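Local coordinates for PLP-Dependent L-Arginine Hydroxylase MppP (Streptomyces wadayamensis, PDB 6C9B), which acts as a pyridoxal-phosphate-dependent oxidase on L-arginine, an enzyme with 4-hydroxy-2-ketoarginine and 2-ketoarginine as its products, at residues 289-294 against 364-369; 283-288 against 353-358; 103-108 against 125-130. One frame throughout, in Å; residues are numbered along the deposited sequence.

Interaction 1 (289-294 against 364-369); sequences RRALAG and KSVQVL
A291 and L292, at the C-terminal end of the long helix 256-291, meet V366, Q367 and L369 of helix 359-372. This is helix-to-helix packing in the C-terminal part of a class I aminotransferase fold, and it illustrates how the end of a helix can be seated on a neighbour mainly by apolar side chains. A291 is the last helical residue and L292 the first to leave helical geometry, so the chain turns off just where the contact is made. The backbones come closest at A291 and Q367, with 6.4 Å between their CA atoms.

Taken along helix 359-372, the contact begins at V366. Its CG2 sits between the backbone N and the carbonyl carbon (chi1 -52° for CG1) and presses on A291 CB at 3.5 Å, a carbon pair tighter than usual van der Waals contact. The carbonyl oxygen of the same valine faces a methyl of L292, with V366 O 3.9 Å from L292 CD2. Q367 starts out away from the partner helix, but a bend at chi2 (-60°) brings its amide back across the exposed margin, where Q367 NE2 stands 3.8 Å from A291 CB. One helical turn beyond V366, L369 returns to the buried side. L369 also packs on V322 and L326 of helix 319-327, while L292 also rests on F300. The two leucines cross at about a right angle, and the CD2 branch of L369 touches the CD1 branch of L292 at 3.7 Å.

Interaction 2 (283-288 against 353-358); sequences HNRSVV and IALSRS
N284 grips the turn at L355 through a single amide nitrogen; the tight side is polar. N284 ND2 reaches L355 O at 2.9 Å in a nearly straight bond (164°), with the acceptor in the amide plane and the donor in the carbonyl plane. A weaker, bent bond runs from N284 ND2 to R357 O, also at 2.9 Å. N284 OD1 is bonded to T359 OG1, fixing the amide's rotation. The L355 side chain branches to two partners: L355 CD2 meets V288 CG2 at 3.7 Å, and L355 CD1 lies 3.5 Å above one face of the R285 guanidinium, towards the rim. A bend at chi3 (-83°) turns that group over the leucine, held by a salt bridge with E310 and a bond to S307 O.

The contact packs helix 256-291 on the end of strand 350-354 and the inverse gamma turn, centred on S356, that follows it, in the small domain of this aminotransferase fold. R357, bonded to N24 O and D27 O, has its side chain about 7 Å from the bound product, 4-hydroxy-2-ketoarginine.

Packing is looser at I353, whose CD1 meets V288 CG1 tip to tip at 4.0 Å. On the solvent side, H283 is exposed.

Interaction 3 (103-108 against 125-130); sequences ASVDRV and NGLDLV
R107 and V108 pair in parallel with D128 and L129, the start of two neighbouring strands. Three backbone bonds join them: D128 N to D106 O at 2.9 Å, V108 N to D128 O at 2.8 Å, and V130 N to V108 O at 2.8 Å. A water also donates to D106 O and to G126 O, so D106 O accepts two hydrogens just where the pairing begins.

The charged interaction is weaker. R107 and D128 lie side by side on one face of the sheet, their guanidinium and carboxylate planes 52° apart, and the salt bridge from R107 NH2 to D128 OD2 is long at 3.5 Å. Bends at chi2 and chi3 carry the guanidinium over V130, whose CG2 sits 3.4 Å above its plane, with R107 NH1 bonded to S149 OG.

Apolar contacts occupy the other face: V108 CB lies 4.0 Å from L129 CD2, and V108 CG2 4.1 Å from L127 CB.

These strands and helix 116-124 form a beta-alpha-beta unit. That helix closes in a Schellman motif with G126 at C-prime and packs on L127 and L129; helix 90-101 also touches L127, and V108 reaches strand 152-156, next inward from 107-112.

Interaction 3 comes first along the chain and closes before the other two open, whereas interactions 1 and 2 interlock, their segments alternating in sequence. Those two adjoin, with centres about 10 Å apart: both use helix 256-291, and strand 350-354 is followed, after a short loop, by helix 359-372. They touch directly through L369 and I353, and through V366 and V288, so helix 256-291 packs on the strand end and on the following helix through side chains that also touch one another. Interaction 3 lies across the chain's centre, about 42 Å from the centre of interaction 1 and about 37 Å from that of interaction 2, in the seven-stranded sheet rather than the five-stranded one. Together they sample the two sheet-bearing parts of this fold.

Interaction 1 (289-294 against 364-369)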
loop_
_atom_site.group_PDB
_atom_site.type_symbol
_atom_site.label_atom_id
_atom_site.label_comp_id
_atom_site.label_asym_id
_atom_site.label_seq_id
_atom_site.Cartn_x
_atom_site.Cartn_y
_atom_site.Cartn_z
ATOM N N ARG B 289 -27.221 -17.060 12.695
ATOM C CA ARG B 289 -27.398 -18.080 13.724
ATOM C C ARG B 289 -28.797 -18.677 13.666
ATOM O O ARG B 289 -28.961 -19.890 13.826
ATOM C CB ARG B 289 -27.085 -17.491 15.101
ATOM C CG ARG B 289 -25.609 -17.119 15.230
ATOM C CD ARG B 289 -25.200 -16.678 16.595
ATOM N NE ARG B 289 -23.762 -16.422 16.624
ATOM C CZ ARG B 289 -23.105 -15.974 17.685
ATOM N NH1 ARG B 289 -23.746 -15.721 18.821
ATOM N NH2 ARG B 289 -21.809 -15.789 17.609
ATOM N N ARG B 290 -29.800 -17.854 13.349
ATOM C CA ARG B 290 -31.162 -18.357 13.171
ATOM C C ARG B 290 -31.256 -19.312 11.980
ATOM O O ARG B 290 -32.014 -20.288 12.020
ATOM C CB ARG B 290 -32.114 -17.167 12.993
ATOM C CG ARG B 290 -33.593 -17.502 12.835
ATOM C CD ARG B 290 -34.436 -16.222 12.776
ATOM N NE ARG B 290 -34.065 -15.284 13.838
ATOM C CZ ARG B 290 -33.472 -14.103 13.663
ATOM N NH1 ARG B 290 -33.185 -13.645 12.449
ATOM N NH2 ARG B 290 -33.181 -13.360 14.722
ATOM N N ALA B 291 -30.523 -19.035 10.898
ATOM C CA ALA B 291 -30.626 -19.871 9.704
ATOM C C ALA B 291 -29.991 -21.240 9.922
ATOM O O ALA B 291 -30.455 -22.244 9.370
ATOM C CB ALA B 291 -29.977 -19.170 8.515
ATOM N N LEU B 292 -28.914 -21.292 10.695
ATOM C CA LEU B 292 -28.155 -22.515 10.948
ATOM C C LEU B 292 -28.486 -23.067 12.319
ATOM O O LEU B 292 -27.629 -23.477 13.108
ATOM C CB LEU B 292 -26.669 -22.229 10.802
ATOM C CG LEU B 292 -26.380 -21.579 9.452
ATOM C CD1 LEU B 292 -24.924 -21.163 9.413
ATOM C CD2 LEU B 292 -26.686 -22.544 8.320
ATOM N N ALA B 293 -29.785 -23.085 12.582
ATOM C CA ALA B 293 -30.317 -23.233 13.931
ATOM C C ALA B 293 -30.242 -24.672 14.424
ATOM O O ALA B 293 -29.423 -25.019 15.280
ATOM C CB ALA B 293 -31.766 -22.756 13.930
ATOM N N GLY B 294 -31.129 -25.506 13.910
ATOM C CA GLY B 294 -31.190 -26.890 14.305
ATOM C C GLY B 294 -30.547 -27.743 13.243
ATOM O O GLY B 294 -30.911 -28.911 13.069
ATOM N N LYS B 364 -29.501 -14.923 1.730
ATOM C CA LYS B 364 -29.518 -15.905 0.650
ATOM C C LYS B 364 -28.373 -16.889 0.795
ATOM O O LYS B 364 -28.552 -18.095 0.597
ATOM C CB LYS B 364 -29.428 -15.221 -0.713
ATOM C CG LYS B 364 -30.670 -14.517 -1.173
ATOM C CD LYS B 364 -30.446 -13.911 -2.565
ATOM C CE LYS B 364 -31.756 -13.668 -3.302
ATOM N NZ LYS B 364 -32.395 -14.938 -3.761
ATOM N N SER B 365 -27.171 -16.380 1.106
ATOM C CA SER B 365 -25.994 -17.235 1.209
ATOM C C SER B 365 -26.123 -18.260 2.323
ATOM O O SER B 365 -25.712 -19.416 2.160
ATOM C CB SER B 365 -24.754 -16.378 1.448
ATOM O OG SER B 365 -24.573 -15.492 0.375
ATOM N N VAL B 366 -26.630 -17.849 3.486
ATOM C CA VAL B 366 -26.723 -18.792 4.595
ATOM C C VAL B 366 -27.908 -19.731 4.448
ATOM O O VAL B 366 -27.909 -20.794 5.072
ATOM C CB VAL B 366 -26.782 -18.070 5.952
ATOM C CG1 VAL B 366 -25.629 -17.080 6.064
ATOM C CG2 VAL B 366 -28.116 -17.375 6.164
ATOM N N GLN B 367 -28.920 -19.389 3.640
ATOM C CA GLN B 367 -29.936 -20.386 3.331
ATOM C C GLN B 367 -29.346 -21.484 2.464
ATOM O O GLN B 367 -29.660 -22.669 2.646
ATOM C CB GLN B 367 -31.142 -19.741 2.643
ATOM C CG GLN B 367 -32.027 -18.933 3.574
ATOM C CD GLN B 367 -32.613 -19.771 4.713
ATOM O OE1 GLN B 367 -32.986 -20.934 4.522
ATOM N NE2 GLN B 367 -32.694 -19.179 5.902
ATOM N N VAL B 368 -28.477 -21.103 1.521
ATOM C CA VAL B 368 -27.743 -22.086 0.732
ATOM C C VAL B 368 -26.885 -22.947 1.642
ATOM O O VAL B 368 -26.843 -24.173 1.501
ATOM C CB VAL B 368 -26.884 -21.390 -0.342
ATOM C CG1 VAL B 368 -26.022 -22.406 -1.093
ATOM C CG2 VAL B 368 -27.755 -20.643 -1.321
ATOM N N LEU B 369 -26.176 -22.321 2.585
ATOM C CA LEU B 369 -25.354 -23.100 3.498
ATOM C C LEU B 369 -26.211 -24.076 4.296
ATOM O O LEU B 369 -25.819 -25.230 4.504
ATOM C CB LEU B 369 -24.563 -22.164 4.421
ATOM C CG LEU B 369 -23.648 -22.819 5.457
ATOM C CD1 LEU B 369 -22.611 -23.719 4.804
ATOM C CD2 LEU B 369 -22.971 -21.754 6.305
#

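Interaction 2 (283-288 against 353-358)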
loop_
_atom_site.group_PDB
_atom_site.type_symbol
_atom_site.label_atom_id
_atom_site.label_comp_id
_atom_site.label_asym_id
_atom_site.label_seq_id
_atom_site.Cartn_x
_atom_site.Cartn_y
_atom_site.Cartn_z
ATOM N N HIS B 283 -27.759 -7.625 13.961
ATOM C CA HIS B 283 -28.856 -8.166 13.171
ATOM C C HIS B 283 -28.368 -9.259 12.234
ATOM O O HIS B 283 -28.990 -10.323 12.112
ATOM C CB HIS B 283 -29.511 -7.061 12.358
ATOM C CG HIS B 283 -30.619 -7.563 11.500
ATOM N ND1 HIS B 283 -31.888 -7.773 11.989
ATOM C CD2 HIS B 283 -30.648 -7.938 10.199
ATOM C CE1 HIS B 283 -32.661 -8.234 11.022
ATOM N NE2 HIS B 283 -31.936 -8.343 9.927
ATOM N N ASN B 284 -27.251 -9.007 11.552
ATOM C CA ASN B 284 -26.753 -9.970 10.576
ATOM C C ASN B 284 -26.211 -11.215 11.262
ATOM O O ASN B 284 -26.399 -12.329 10.768
ATOM C CB ASN B 284 -25.689 -9.333 9.687
ATOM C CG ASN B 284 -26.295 -8.505 8.565
ATOM O OD1 ASN B 284 -27.502 -8.430 8.426
ATOM N ND2 ASN B 284 -25.444 -7.885 7.766
ATOM N N ARG B 285 -25.531 -11.057 12.400
ATOM C CA ARG B 285 -25.146 -12.227 13.183
ATOM C C ARG B 285 -26.364 -13.062 13.554
ATOM O O ARG B 285 -26.330 -14.298 13.480
ATOM C CB ARG B 285 -24.395 -11.774 14.436
ATOM C CG ARG B 285 -24.125 -12.875 15.433
ATOM C CD ARG B 285 -23.025 -12.453 16.404
ATOM N NE ARG B 285 -21.715 -12.702 15.813
ATOM C CZ ARG B 285 -20.864 -11.777 15.368
ATOM N NH1 ARG B 285 -19.712 -12.174 14.849
ATOM N NH2 ARG B 285 -21.105 -10.476 15.482
ATOM N N SER B 286 -27.460 -12.402 13.938
ATOM C CA SER B 286 -28.679 -13.108 14.313
ATOM C C SER B 286 -29.279 -13.855 13.133
ATOM O O SER B 286 -29.815 -14.954 13.312
ATOM C CB SER B 286 -29.705 -12.130 14.882
ATOM O OG SER B 286 -29.129 -11.367 15.926
ATOM N N VAL B 287 -29.251 -13.279 11.924
ATOM C CA VAL B 287 -29.862 -14.024 10.822
ATOM C C VAL B 287 -29.029 -15.255 10.515
ATOM O O VAL B 287 -29.580 -16.316 10.206
ATOM C CB VAL B 287 -30.115 -13.175 9.547
ATOM C CG1 VAL B 287 -30.014 -11.687 9.773
ATOM C CG2 VAL B 287 -29.273 -13.623 8.368
ATOM N N VAL B 288 -27.694 -15.151 10.641
ATOM C CA VAL B 288 -26.844 -16.317 10.397
ATOM C C VAL B 288 -27.146 -17.414 11.406
ATOM O O VAL B 288 -27.285 -18.585 11.042
ATOM C CB VAL B 288 -25.354 -15.935 10.428
ATOM C CG1 VAL B 288 -24.493 -17.181 10.329
ATOM C CG2 VAL B 288 -25.038 -14.974 9.309
ATOM N N ILE B 353 -17.808 -16.617 7.836
ATOM C CA ILE B 353 -18.804 -15.861 7.075
ATOM C C ILE B 353 -18.628 -14.373 7.356
ATOM O O ILE B 353 -18.519 -13.967 8.520
ATOM C CB ILE B 353 -20.224 -16.306 7.466
ATOM C CG1 ILE B 353 -20.420 -17.777 7.127
ATOM C CG2 ILE B 353 -21.291 -15.457 6.797
ATOM C CD1 ILE B 353 -21.716 -18.333 7.701
ATOM N N ALA B 354 -18.614 -13.567 6.295
ATOM C CA ALA B 354 -18.538 -12.117 6.411
ATOM C C ALA B 354 -19.906 -11.518 6.689
ATOM O O ALA B 354 -20.877 -11.807 5.983
ATOM C CB ALA B 354 -17.995 -11.505 5.117
ATOM N N LEU B 355 -19.980 -10.673 7.715
ATOM C CA LEU B 355 -21.238 -10.067 8.137
ATOM C C LEU B 355 -21.411 -8.633 7.637
ATOM O O LEU B 355 -22.530 -8.105 7.687
ATOM C CB LEU B 355 -21.344 -10.078 9.656
ATOM C CG LEU B 355 -21.321 -11.449 10.344
ATOM C CD1 LEU B 355 -21.489 -11.244 11.837
ATOM C CD2 LEU B 355 -22.413 -12.378 9.817
ATOM N N SER B 356 -20.335 -7.990 7.169
ATOM C CA SER B 356 -20.444 -6.624 6.640
ATOM C C SER B 356 -20.923 -6.705 5.199
ATOM O O SER B 356 -20.188 -6.459 4.240
ATOM C CB SER B 356 -19.121 -5.881 6.748
ATOM O OG SER B 356 -18.795 -5.680 8.115
ATOM N N ARG B 357 -22.209 -7.041 5.083
ATOM C CA ARG B 357 -22.886 -7.350 3.837
ATOM C C ARG B 357 -24.323 -6.894 3.988
ATOM O O ARG B 357 -24.882 -6.925 5.082
ATOM C CB ARG B 357 -22.894 -8.849 3.520
ATOM C CG ARG B 357 -21.529 -9.466 3.306
ATOM C CD ARG B 357 -20.911 -8.909 2.076
ATOM N NE ARG B 357 -19.685 -9.618 1.716
ATOM C CZ ARG B 357 -18.489 -9.370 2.224
ATOM N NH1 ARG B 357 -18.300 -8.409 3.135
ATOM N NH2 ARG B 357 -17.471 -10.091 1.809
ATOM N N SER B 358 -24.933 -6.499 2.881
ATOM C CA SER B 358 -26.367 -6.274 2.915
ATOM C C SER B 358 -27.065 -7.550 3.362
ATOM O O SER B 358 -26.633 -8.660 3.046
ATOM C CB SER B 358 -26.855 -5.815 1.542
ATOM O OG SER B 358 -26.357 -4.514 1.276
#

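Interaction 3 (103-108 against 125-130)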
loop_
_atom_site.group_PDB
_atom_site.type_symbol
_atom_site.label_atom_id
_atom_site.label_comp_id
_atom_site.label_asym_id
_atom_site.label_seq_id
_atom_site.Cartn_x
_atom_site.Cartn_y
_atom_site.Cartn_z
ATOM N N ALA B 103 15.267 -6.145 12.380
ATOM C CA ALA B 103 16.557 -5.511 12.644
ATOM C C ALA B 103 17.152 -5.937 13.981
ATOM O O ALA B 103 18.379 -5.938 14.129
ATOM C CB ALA B 103 16.413 -3.986 12.626
ATOM N N SER B 104 16.317 -6.267 14.978
ATOM C CA SER B 104 16.827 -6.519 16.319
ATOM C C SER B 104 16.137 -7.656 17.051
ATOM O O SER B 104 16.511 -7.941 18.189
ATOM C CB SER B 104 16.705 -5.251 17.163
ATOM O OG SER B 104 15.354 -4.821 17.215
ATOM N N VAL B 105 15.125 -8.281 16.458
ATOM C CA VAL B 105 14.349 -9.331 17.095
ATOM C C VAL B 105 14.457 -10.593 16.250
ATOM O O VAL B 105 14.390 -10.529 15.019
ATOM C CB VAL B 105 12.883 -8.884 17.232
ATOM C CG1 VAL B 105 11.997 -10.005 17.735
ATOM C CG2 VAL B 105 12.823 -7.669 18.137
ATOM N N ASP B 106 14.574 -11.738 16.913
ATOM C CA ASP B 106 14.609 -13.039 16.252
ATOM C C ASP B 106 13.260 -13.769 16.304
ATOM O O ASP B 106 12.911 -14.471 15.347
ATOM C CB ASP B 106 15.682 -13.935 16.894
ATOM C CG ASP B 106 17.092 -13.481 16.566
ATOM O OD1 ASP B 106 17.305 -13.020 15.430
ATOM O OD2 ASP B 106 17.971 -13.591 17.447
ATOM N N ARG B 107 12.504 -13.650 17.405
ATOM C CA ARG B 107 11.294 -14.450 17.627
ATOM C C ARG B 107 10.166 -13.561 18.146
ATOM O O ARG B 107 10.401 -12.613 18.909
ATOM C CB ARG B 107 11.565 -15.597 18.627
ATOM C CG ARG B 107 12.845 -16.375 18.367
ATOM C CD ARG B 107 12.731 -17.855 18.779
ATOM N NE ARG B 107 12.135 -18.031 20.095
ATOM C CZ ARG B 107 11.469 -19.115 20.485
ATOM N NH1 ARG B 107 10.971 -19.171 21.714
ATOM N NH2 ARG B 107 11.287 -20.135 19.657
ATOM N N VAL B 108 8.935 -13.875 17.732
ATOM C CA VAL B 108 7.741 -13.119 18.110
ATOM C C VAL B 108 6.702 -14.089 18.640
ATOM O O VAL B 108 6.442 -15.117 18.010
ATOM C CB VAL B 108 7.173 -12.340 16.903
ATOM C CG1 VAL B 108 5.903 -11.594 17.233
ATOM C CG2 VAL B 108 8.213 -11.396 16.355
ATOM N N ASN B 125 9.622 -11.788 6.732
ATOM C CA ASN B 125 10.721 -10.910 7.087
ATOM C C ASN B 125 11.704 -11.569 8.043
ATOM O O ASN B 125 12.551 -10.876 8.615
ATOM C CB ASN B 125 10.151 -9.633 7.682
ATOM C CG ASN B 125 9.635 -8.699 6.613
ATOM O OD1 ASN B 125 10.435 -8.032 5.960
ATOM N ND2 ASN B 125 8.345 -8.683 6.394
ATOM N N GLY B 126 11.634 -12.881 8.201
ATOM C CA GLY B 126 12.647 -13.612 8.948
ATOM C C GLY B 126 12.405 -13.780 10.424
ATOM O O GLY B 126 13.337 -14.182 11.140
ATOM N N LEU B 127 11.205 -13.494 10.915
ATOM C CA LEU B 127 10.886 -13.670 12.320
ATOM C C LEU B 127 10.374 -15.086 12.589
ATOM O O LEU B 127 9.491 -15.594 11.886
ATOM C CB LEU B 127 9.877 -12.609 12.755
ATOM C CG LEU B 127 10.537 -11.230 12.616
ATOM C CD1 LEU B 127 9.607 -10.090 12.448
ATOM C CD2 LEU B 127 11.561 -10.982 13.771
ATOM N N ASP B 128 10.918 -15.715 13.627
ATOM C CA ASP B 128 10.421 -17.007 14.085
ATOM C C ASP B 128 9.210 -16.761 14.962
ATOM O O ASP B 128 9.202 -15.831 15.773
ATOM C CB ASP B 128 11.501 -17.743 14.869
ATOM C CG ASP B 128 11.126 -19.191 15.200
ATOM O OD1 ASP B 128 10.349 -19.815 14.446
ATOM O OD2 ASP B 128 11.627 -19.706 16.218
ATOM N N LEU B 129 8.170 -17.570 14.794
ATOM C CA LEU B 129 6.917 -17.323 15.487
ATOM C C LEU B 129 6.660 -18.374 16.558
ATOM O O LEU B 129 6.849 -19.575 16.327
ATOM C CB LEU B 129 5.748 -17.324 14.525
ATOM C CG LEU B 129 5.812 -16.279 13.438
ATOM C CD1 LEU B 129 4.585 -16.419 12.496
ATOM C CD2 LEU B 129 5.880 -14.905 14.061
ATOM N N VAL B 130 6.207 -17.913 17.718
ATOM C CA VAL B 130 5.788 -18.794 18.805
ATOM C C VAL B 130 4.291 -18.586 18.992
ATOM O O VAL B 130 3.876 -17.479 19.353
ATOM C CB VAL B 130 6.535 -18.494 20.114
ATOM C CG1 VAL B 130 6.110 -19.505 21.166
ATOM C CG2 VAL B 130 8.013 -18.522 19.904
HETATM O O HOH W 1 14.581 -15.390 13.431
#